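Local structure of replication protein A (Methanococcus maripaludis, 3E0E) at residues A[2-7]-A[45-50]; A[57-62]-A[85-90]. The protein probably binds DNA as a replication protein, and the part described here is one OB-fold domain of the longer chain. All coordinates share one frame; numbering follows the deposited sequence.

Contact 1. Residues A[2-7]-A[45-50]; sequences NYKISE and KDDTGS
Asp46 and Thr48, in the hairpin formed by strands 37-46 and 49-56, take up two successive backbone N-H groups of the N-terminal segment. Asp46 OD2 accepts from Ile5 N at 2.8 Å through its syn lone pair, the N-H pointing almost straight at it (168°). Thr48 OG1 accepts from Ser6 N at 3.0 Å. Both N-H groups belong to the start of the short 3-10 turn 5-7, where the helical pattern leaves them without a carbonyl partner of their own, so side-chain acceptors suit these places. Beside these bonds Ile5, the buried residue of the contact, lays CG1 against Asp46 OD2 and brings CD1 to 3.4 Å from Gly49 O; the same side chain packs on Ile16 of strand 12-29. The setting is an OB-fold barrel, with residues 2-7 lying across the hairpin.

What positions the acceptors is an Asx turn: Asp46 OD1 receives Thr48 N at 2.7 Å, and also the Thr48 hydroxyl, both from one face of the carboxylate. The Thr48 proton is thus spent on OD1, leaving an oxygen lone pair for Ser6. With CG lodged between its backbone N and carbonyl carbon (chi1 63°), the aspartate can turn one oxygen inward to the turn and the other outward to Ile5. Farther out, Lys4, bent at its second torsion (chi2 -64°) and straight beyond it, brings NZ to a long, weak salt bridge with Asp47 OD2 at 3.4 Å, and a water links NZ to Asp47 N. Within the N-terminal segment, Glu7 OE1 accepts from Lys4 N, next to the backbone bond from Glu7 N to Lys4 O.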
ATOM      1  N   ASN A   2      11.885   8.651   4.860  1.00 29.97           N
ATOM      2  CA  ASN A   2      11.236   7.573   4.138  1.00 27.05           C
ATOM      3  C   ASN A   2      11.649   6.314   4.881  1.00 24.63           C
ATOM      4  O   ASN A   2      12.766   6.220   5.384  1.00 25.25           O
ATOM      5  CB  ASN A   2      11.711   7.541   2.687  1.00 29.42           C
ATOM      6  CG  ASN A   2      11.338   8.802   1.934  1.00 31.28           C
ATOM      7  OD1 ASN A   2      10.173   9.203   1.917  1.00 34.08           O
ATOM      8  ND2 ASN A   2      12.323   9.437   1.309  1.00 31.04           N
ATOM      9  N   TYR A   3      10.743   5.353   4.965  1.00 19.17           N
ATOM     10  CA  TYR A   3      11.024   4.125   5.686  1.00 17.04           C
ATOM     11  C   TYR A   3      11.207   2.908   4.812  1.00 15.37           C
ATOM     12  O   TYR A   3      10.663   2.825   3.711  1.00 13.90           O
ATOM     13  CB  TYR A   3       9.881   3.816   6.649  1.00 15.61           C
ATOM     14  CG  TYR A   3       9.867   4.638   7.909  1.00 15.67           C
ATOM     15  CD1 TYR A   3      10.790   4.402   8.924  1.00 18.04           C
ATOM     16  CD2 TYR A   3       8.899   5.613   8.113  1.00 13.15           C
ATOM     17  CE1 TYR A   3      10.739   5.109  10.117  1.00 19.24           C
ATOM     18  CE2 TYR A   3       8.840   6.327   9.305  1.00 15.96           C
ATOM     19  CZ  TYR A   3       9.758   6.063  10.302  1.00 17.42           C
ATOM     20  OH  TYR A   3       9.671   6.716  11.507  1.00 19.17           O
ATOM     21  N   LYS A   4      11.994   1.969   5.319  1.00 14.51           N
ATOM     22  CA  LYS A   4      12.178   0.698   4.647  1.00 13.04           C
ATOM     23  C   LYS A   4      11.109  -0.120   5.357  1.00 12.82           C
ATOM     24  O   LYS A   4      10.796   0.141   6.523  1.00 11.71           O
ATOM     25  CB  LYS A   4      13.572   0.130   4.917  1.00 13.31           C
ATOM     26  CG  LYS A   4      14.691   0.858   4.184  1.00 18.01           C
ATOM     27  CD  LYS A   4      14.542   0.703   2.672  1.00 19.85           C
ATOM     28  CE  LYS A   4      15.701   1.332   1.913  1.00 23.63           C
ATOM     29  NZ  LYS A   4      15.561   1.123   0.442  1.00 23.51           N
ATOM     30  N   ILE A   5      10.533  -1.093   4.669  1.00 11.52           N
ATOM     31  CA  ILE A   5       9.488  -1.903   5.266  1.00 11.91           C
ATOM     32  C   ILE A   5       9.929  -2.569   6.567  1.00 13.24           C
ATOM     33  O   ILE A   5       9.131  -2.721   7.486  1.00 12.04           O
ATOM     34  CB  ILE A   5       8.985  -2.961   4.261  1.00 11.42           C
ATOM     35  CG1 ILE A   5       8.264  -2.256   3.104  1.00 11.76           C
ATOM     36  CG2 ILE A   5       8.066  -3.955   4.953  1.00 12.79           C
ATOM     37  CD1 ILE A   5       7.856  -3.174   1.953  1.00 12.19           C
ATOM     38  N   SER A   6      11.204  -2.941   6.655  1.00 15.74           N
ATOM     39  CA  SER A   6      11.711  -3.588   7.863  1.00 13.82           C
ATOM     40  C   SER A   6      11.752  -2.643   9.063  1.00 14.63           C
ATOM     41  O   SER A   6      11.847  -3.089  10.206  1.00 16.32           O
ATOM     42  CB  SER A   6      13.114  -4.146   7.616  1.00 14.45           C
ATOM     43  OG  SER A   6      14.036  -3.110   7.320  1.00 16.03           O
ATOM     44  N   GLU A   7      11.675  -1.341   8.805  1.00 14.11           N
ATOM     45  CA  GLU A   7      11.728  -0.355   9.878  1.00 14.74           C
ATOM     46  C   GLU A   7      10.352   0.014  10.413  1.00 15.30           C
ATOM     47  O   GLU A   7      10.237   0.674  11.443  1.00 14.18           O
ATOM     48  CB  GLU A   7      12.438   0.908   9.386  1.00 16.79           C
ATOM     49  CG  GLU A   7      13.811   0.643   8.792  1.00 17.17           C
ATOM     50  CD  GLU A   7      14.478   1.905   8.275  1.00 21.48           C
ATOM     51  OE1 GLU A   7      13.849   2.631   7.477  1.00 19.27           O
ATOM     52  OE2 GLU A   7      15.638   2.168   8.661  1.00 22.15           O
ATOM     53  N   LYS A  45       6.647  -4.629  -1.657  1.00 10.61           N
ATOM     54  CA  LYS A  45       7.951  -5.153  -1.282  1.00 13.56           C
ATOM     55  C   LYS A  45       9.086  -4.202  -1.621  1.00 12.58           C
ATOM     56  O   LYS A  45       9.019  -3.473  -2.605  1.00 11.93           O
ATOM     57  CB  LYS A  45       8.205  -6.482  -2.007  1.00 17.56           C
ATOM     58  CG  LYS A  45       9.576  -7.090  -1.716  1.00 21.29           C
ATOM     59  CD  LYS A  45       9.871  -8.330  -2.555  1.00 24.56           C
ATOM     60  CE  LYS A  45      10.113  -7.984  -4.018  1.00 27.36           C
ATOM     61  NZ  LYS A  45      10.638  -9.151  -4.793  1.00 27.69           N
ATOM     62  N   ASP A  46      10.113  -4.183  -0.776  1.00 11.99           N
ATOM     63  CA  ASP A  46      11.310  -3.400  -1.055  1.00 12.83           C
ATOM     64  C   ASP A  46      12.479  -4.325  -0.747  1.00 13.41           C
ATOM     65  O   ASP A  46      12.266  -5.524  -0.572  1.00 13.33           O
ATOM     66  CB  ASP A  46      11.377  -2.076  -0.259  1.00 13.72           C
ATOM     67  CG  ASP A  46      11.440  -2.255   1.249  1.00 12.08           C
ATOM     68  OD1 ASP A  46      11.742  -3.352   1.759  1.00 12.39           O
ATOM     69  OD2 ASP A  46      11.201  -1.243   1.938  1.00 13.74           O
ATOM     70  N   ASP A  47      13.701  -3.802  -0.691  1.00 14.39           N
ATOM     71  CA  ASP A  47      14.849  -4.666  -0.441  1.00 16.00           C
ATOM     72  C   ASP A  47      14.996  -5.172   0.989  1.00 16.85           C
ATOM     73  O   ASP A  47      15.942  -5.901   1.288  1.00 17.21           O
ATOM     74  CB  ASP A  47      16.149  -3.971  -0.876  1.00 18.43           C
ATOM     75  CG  ASP A  47      16.391  -2.661  -0.149  1.00 22.76           C
ATOM     76  OD1 ASP A  47      17.472  -2.062  -0.354  1.00 23.36           O
ATOM     77  OD2 ASP A  47      15.511  -2.224   0.621  1.00 24.55           O
ATOM     78  N   THR A  48      14.060  -4.813   1.864  1.00 13.53           N
ATOM     79  CA  THR A  48      14.128  -5.234   3.263  1.00 13.41           C
ATOM     80  C   THR A  48      12.958  -6.090   3.730  1.00 14.44           C
ATOM     81  O   THR A  48      13.018  -6.692   4.801  1.00 15.89           O
ATOM     82  CB  THR A  48      14.214  -4.023   4.212  1.00 14.62           C
ATOM     83  OG1 THR A  48      12.962  -3.324   4.214  1.00 11.80           O
ATOM     84  CG2 THR A  48      15.320  -3.079   3.774  1.00 14.49           C
ATOM     85  N   GLY A  49      11.889  -6.138   2.948  1.00 15.48           N
ATOM     86  CA  GLY A  49      10.749  -6.940   3.352  1.00 15.15           C
ATOM     87  C   GLY A  49       9.511  -6.703   2.519  1.00 15.41           C
ATOM     88  O   GLY A  49       9.571  -6.077   1.463  1.00 13.69           O
ATOM     89  N   SER A  50       8.383  -7.208   3.003  1.00 13.10           N
ATOM     90  CA  SER A  50       7.119  -7.063   2.302  1.00 13.45           C
ATOM     91  C   SER A  50       6.012  -6.753   3.301  1.00 14.22           C
ATOM     92  O   SER A  50       6.113  -7.084   4.484  1.00 13.34           O
ATOM     93  CB  SER A  50       6.788  -8.350   1.550  1.00 16.37           C
ATOM     94  OG  SER A  50       6.665  -9.438   2.448  1.00 18.68           O
TER
HETATM   95  O   HOH W   1      10.748   1.509   1.329  1.00 19.85           O
HETATM   96  O   HOH W   2      14.260  -0.954  -1.397  1.00 24.61           O

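Contact 2. Residues A[57-62]-A[85-90]; sequences NELADF and ISVDNI
Ile90 meets Phe62 with its CG2 methyl set over the centre of the ring, 3.7 Å from the centroid and only 10° off the ring normal, a CH-pi contact. From CB the isoleucine divides into two branches. CG2 lies between the backbone N and the carbonyl carbon, which aims the methyl at the phenylalanine and also within 4.3 Å of Leu59 CD2. CG1 runs anti to the backbone N (chi1 -178°) and grazes the ring at Phe62 CE2, 4.1 Å away. CD1 continues that line (chi2 168°) and ends 4.3 Å from both Phe62 CD2 and Phe62 CE2. Ile90 also packs on Leu42, Leu55, Ala70 and Val72, so a branched aliphatic residue fits a site with neighbours on several strands.

Here the OB-fold chain turns a corner at Asp88, between strands 83-87 and 89-92; Asp88 and Asn89 both face Ser73 in a classic beta bulge. The 3-10 turn 58-61 sets Leu59 against this corner, and Phe62 follows just after it. Between strands 49-56 and 69-78 an OB fold commonly carries a helix that closes one barrel end; this turn probably stands in for it, and apolar Leu59 and Phe62 suit that place by facing the barrel.

Leu59 CD1 comes to 3.6 Å from Asp88 O and 4.2 Å from Val87 CG1. The phenyl ring reaches the strand backbone as well, Phe62 CE1 lying 3.6 Å from Ile90 O.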
ATOM      1  N   ASN A  57     -11.869   3.055  -0.225  1.00 11.11           N
ATOM      2  CA  ASN A  57     -12.808   3.889  -0.951  1.00 13.44           C
ATOM      3  C   ASN A  57     -12.278   4.366  -2.305  1.00 13.12           C
ATOM      4  O   ASN A  57     -11.954   3.538  -3.153  1.00 13.26           O
ATOM      5  CB  ASN A  57     -13.222   5.047  -0.045  1.00 15.24           C
ATOM      6  CG  ASN A  57     -13.637   4.569   1.343  1.00 17.35           C
ATOM      7  OD1 ASN A  57     -14.319   3.547   1.481  1.00 18.90           O
ATOM      8  ND2 ASN A  57     -13.228   5.303   2.372  1.00 17.93           N
ATOM      9  N   GLU A  58     -12.179   5.673  -2.532  1.00 14.76           N
ATOM     10  CA  GLU A  58     -11.702   6.147  -3.832  1.00 14.16           C
ATOM     11  C   GLU A  58     -10.305   5.662  -4.225  1.00 13.18           C
ATOM     12  O   GLU A  58     -10.036   5.431  -5.401  1.00 12.81           O
ATOM     13  CB  GLU A  58     -11.742   7.677  -3.913  1.00 16.79           C
ATOM     14  CG  GLU A  58     -10.935   8.388  -2.853  1.00 19.20           C
ATOM     15  CD  GLU A  58     -11.807   8.928  -1.744  1.00 19.85           C
ATOM     16  OE1 GLU A  58     -11.828  10.163  -1.560  1.00 20.30           O
ATOM     17  OE2 GLU A  58     -12.475   8.122  -1.062  1.00 20.38           O
ATOM     18  N   LEU A  59      -9.403   5.508  -3.262  1.00 10.14           N
ATOM     19  CA  LEU A  59      -8.071   5.043  -3.617  1.00 11.48           C
ATOM     20  C   LEU A  59      -8.096   3.602  -4.114  1.00 10.95           C
ATOM     21  O   LEU A  59      -7.119   3.115  -4.671  1.00 11.64           O
ATOM     22  CB  LEU A  59      -7.116   5.179  -2.430  1.00 12.76           C
ATOM     23  CG  LEU A  59      -6.730   6.621  -2.098  1.00 13.89           C
ATOM     24  CD1 LEU A  59      -5.710   6.623  -0.974  1.00 16.26           C
ATOM     25  CD2 LEU A  59      -6.155   7.300  -3.335  1.00 14.34           C
ATOM     26  N   ALA A  60      -9.214   2.912  -3.914  1.00 11.06           N
ATOM     27  CA  ALA A  60      -9.312   1.537  -4.378  1.00 11.23           C
ATOM     28  C   ALA A  60      -9.372   1.517  -5.902  1.00 11.68           C
ATOM     29  O   ALA A  60      -9.195   0.474  -6.524  1.00 12.61           O
ATOM     30  CB  ALA A  60     -10.549   0.862  -3.792  1.00 12.54           C
ATOM     31  N   ASP A  61      -9.631   2.677  -6.500  1.00 10.32           N
ATOM     32  CA  ASP A  61      -9.694   2.779  -7.952  1.00 10.94           C
ATOM     33  C   ASP A  61      -8.440   3.417  -8.536  1.00 13.52           C
ATOM     34  O   ASP A  61      -8.370   3.686  -9.738  1.00 14.70           O
ATOM     35  CB  ASP A  61     -10.937   3.565  -8.372  1.00  9.24           C
ATOM     36  CG  ASP A  61     -12.191   2.713  -8.341  1.00 10.53           C
ATOM     37  OD1 ASP A  61     -13.260   3.232  -7.962  1.00 11.80           O
ATOM     38  OD2 ASP A  61     -12.106   1.518  -8.703  1.00 11.96           O
ATOM     39  N   PHE A  62      -7.447   3.653  -7.685  1.00 13.27           N
ATOM     40  CA  PHE A  62      -6.188   4.235  -8.137  1.00 13.95           C
ATOM     41  C   PHE A  62      -5.541   3.281  -9.143  1.00 14.94           C
ATOM     42  O   PHE A  62      -5.469   2.074  -8.905  1.00 14.48           O
ATOM     43  CB  PHE A  62      -5.248   4.438  -6.950  1.00 11.95           C
ATOM     44  CG  PHE A  62      -3.980   5.149  -7.305  1.00 12.64           C
ATOM     45  CD1 PHE A  62      -3.956   6.530  -7.433  1.00 13.03           C
ATOM     46  CD2 PHE A  62      -2.810   4.434  -7.521  1.00 12.56           C
ATOM     47  CE1 PHE A  62      -2.775   7.193  -7.776  1.00 13.12           C
ATOM     48  CE2 PHE A  62      -1.632   5.083  -7.862  1.00 11.61           C
ATOM     49  CZ  PHE A  62      -1.613   6.463  -7.989  1.00 10.57           C
ATOM     50  N   ILE A  85      -0.265  -1.673   6.080  1.00 12.81           N
ATOM     51  CA  ILE A  85      -0.263  -0.226   6.030  1.00 12.20           C
ATOM     52  C   ILE A  85      -1.565   0.255   5.400  1.00 12.62           C
ATOM     53  O   ILE A  85      -1.891  -0.104   4.263  1.00 13.21           O
ATOM     54  CB  ILE A  85       0.965   0.304   5.248  1.00 15.05           C
ATOM     55  CG1 ILE A  85       0.929   1.833   5.197  1.00 15.07           C
ATOM     56  CG2 ILE A  85       1.006  -0.307   3.848  1.00 14.37           C
ATOM     57  CD1 ILE A  85       2.244   2.460   4.782  1.00 17.33           C
ATOM     58  N   SER A  86      -2.322   1.040   6.163  1.00 11.06           N
ATOM     59  CA  SER A  86      -3.582   1.601   5.690  1.00 10.95           C
ATOM     60  C   SER A  86      -3.146   2.830   4.917  1.00  9.58           C
ATOM     61  O   SER A  86      -2.602   3.775   5.487  1.00 10.39           O
ATOM     62  CB  SER A  86      -4.476   1.989   6.867  1.00 13.90           C
ATOM     63  OG  SER A  86      -5.766   2.356   6.415  1.00 13.43           O
ATOM     64  N   VAL A  87      -3.373   2.805   3.610  1.00  9.11           N
ATOM     65  CA  VAL A  87      -2.938   3.888   2.747  1.00  8.83           C
ATOM     66  C   VAL A  87      -3.719   5.185   2.834  1.00  9.70           C
ATOM     67  O   VAL A  87      -4.948   5.202   2.692  1.00 12.73           O
ATOM     68  CB  VAL A  87      -2.915   3.432   1.273  1.00 10.22           C
ATOM     69  CG1 VAL A  87      -2.304   4.513   0.400  1.00 11.09           C
ATOM     70  CG2 VAL A  87      -2.124   2.144   1.152  1.00 10.78           C
ATOM     71  N   ASP A  88      -2.986   6.268   3.079  1.00  9.47           N
ATOM     72  CA  ASP A  88      -3.553   7.615   3.148  1.00  9.77           C
ATOM     73  C   ASP A  88      -3.345   8.265   1.785  1.00 10.39           C
ATOM     74  O   ASP A  88      -4.202   8.993   1.287  1.00 12.76           O
ATOM     75  CB  ASP A  88      -2.833   8.452   4.210  1.00 13.12           C
ATOM     76  CG  ASP A  88      -3.161   8.013   5.622  1.00 15.50           C
ATOM     77  OD1 ASP A  88      -2.357   8.297   6.530  1.00 17.01           O
ATOM     78  OD2 ASP A  88      -4.229   7.397   5.821  1.00 19.56           O
ATOM     79  N   ASN A  89      -2.195   7.990   1.180  1.00 11.02           N
ATOM     80  CA  ASN A  89      -1.869   8.555  -0.121  1.00  9.35           C
ATOM     81  C   ASN A  89      -0.940   7.628  -0.889  1.00  7.80           C
ATOM     82  O   ASN A  89      -0.120   6.923  -0.298  1.00  8.33           O
ATOM     83  CB  ASN A  89      -1.199   9.923   0.052  1.00 13.06           C
ATOM     84  CG  ASN A  89      -0.889  10.589  -1.272  1.00 16.22           C
ATOM     85  OD1 ASN A  89       0.268  10.660  -1.695  1.00 19.62           O
ATOM     86  ND2 ASN A  89      -1.926  11.075  -1.942  1.00 21.29           N
ATOM     87  N   ILE A  90      -1.090   7.616  -2.209  1.00  7.80           N
ATOM     88  CA  ILE A  90      -0.249   6.784  -3.058  1.00  7.91           C
ATOM     89  C   ILE A  90       0.054   7.498  -4.374  1.00 10.28           C
ATOM     90  O   ILE A  90      -0.796   8.197  -4.933  1.00 12.49           O
ATOM     91  CB  ILE A  90      -0.912   5.404  -3.339  1.00  8.86           C
ATOM     92  CG1 ILE A  90       0.018   4.544  -4.202  1.00  9.66           C
ATOM     93  CG2 ILE A  90      -2.280   5.592  -3.993  1.00  6.94           C
ATOM     94  CD1 ILE A  90      -0.409   3.082  -4.282  1.00 10.02           C
TER

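Contacts 1 and 2 lie on opposite sides of the chain's centre, their centres 19 Å apart and their nearest atoms about 8 Å apart, without touching. They follow in series along the chain, contact 1 being complete before contact 2 begins. Chemically they differ, for contact 1 is held by hydrogen bonds around one buried isoleucine at the surface, while contact 2 is apolar and partly buried. The sheet joins them: strand 49-56 leaves the hairpin of contact 1 and pairs in parallel with strand 83-87, which leads into the corner of contact 2.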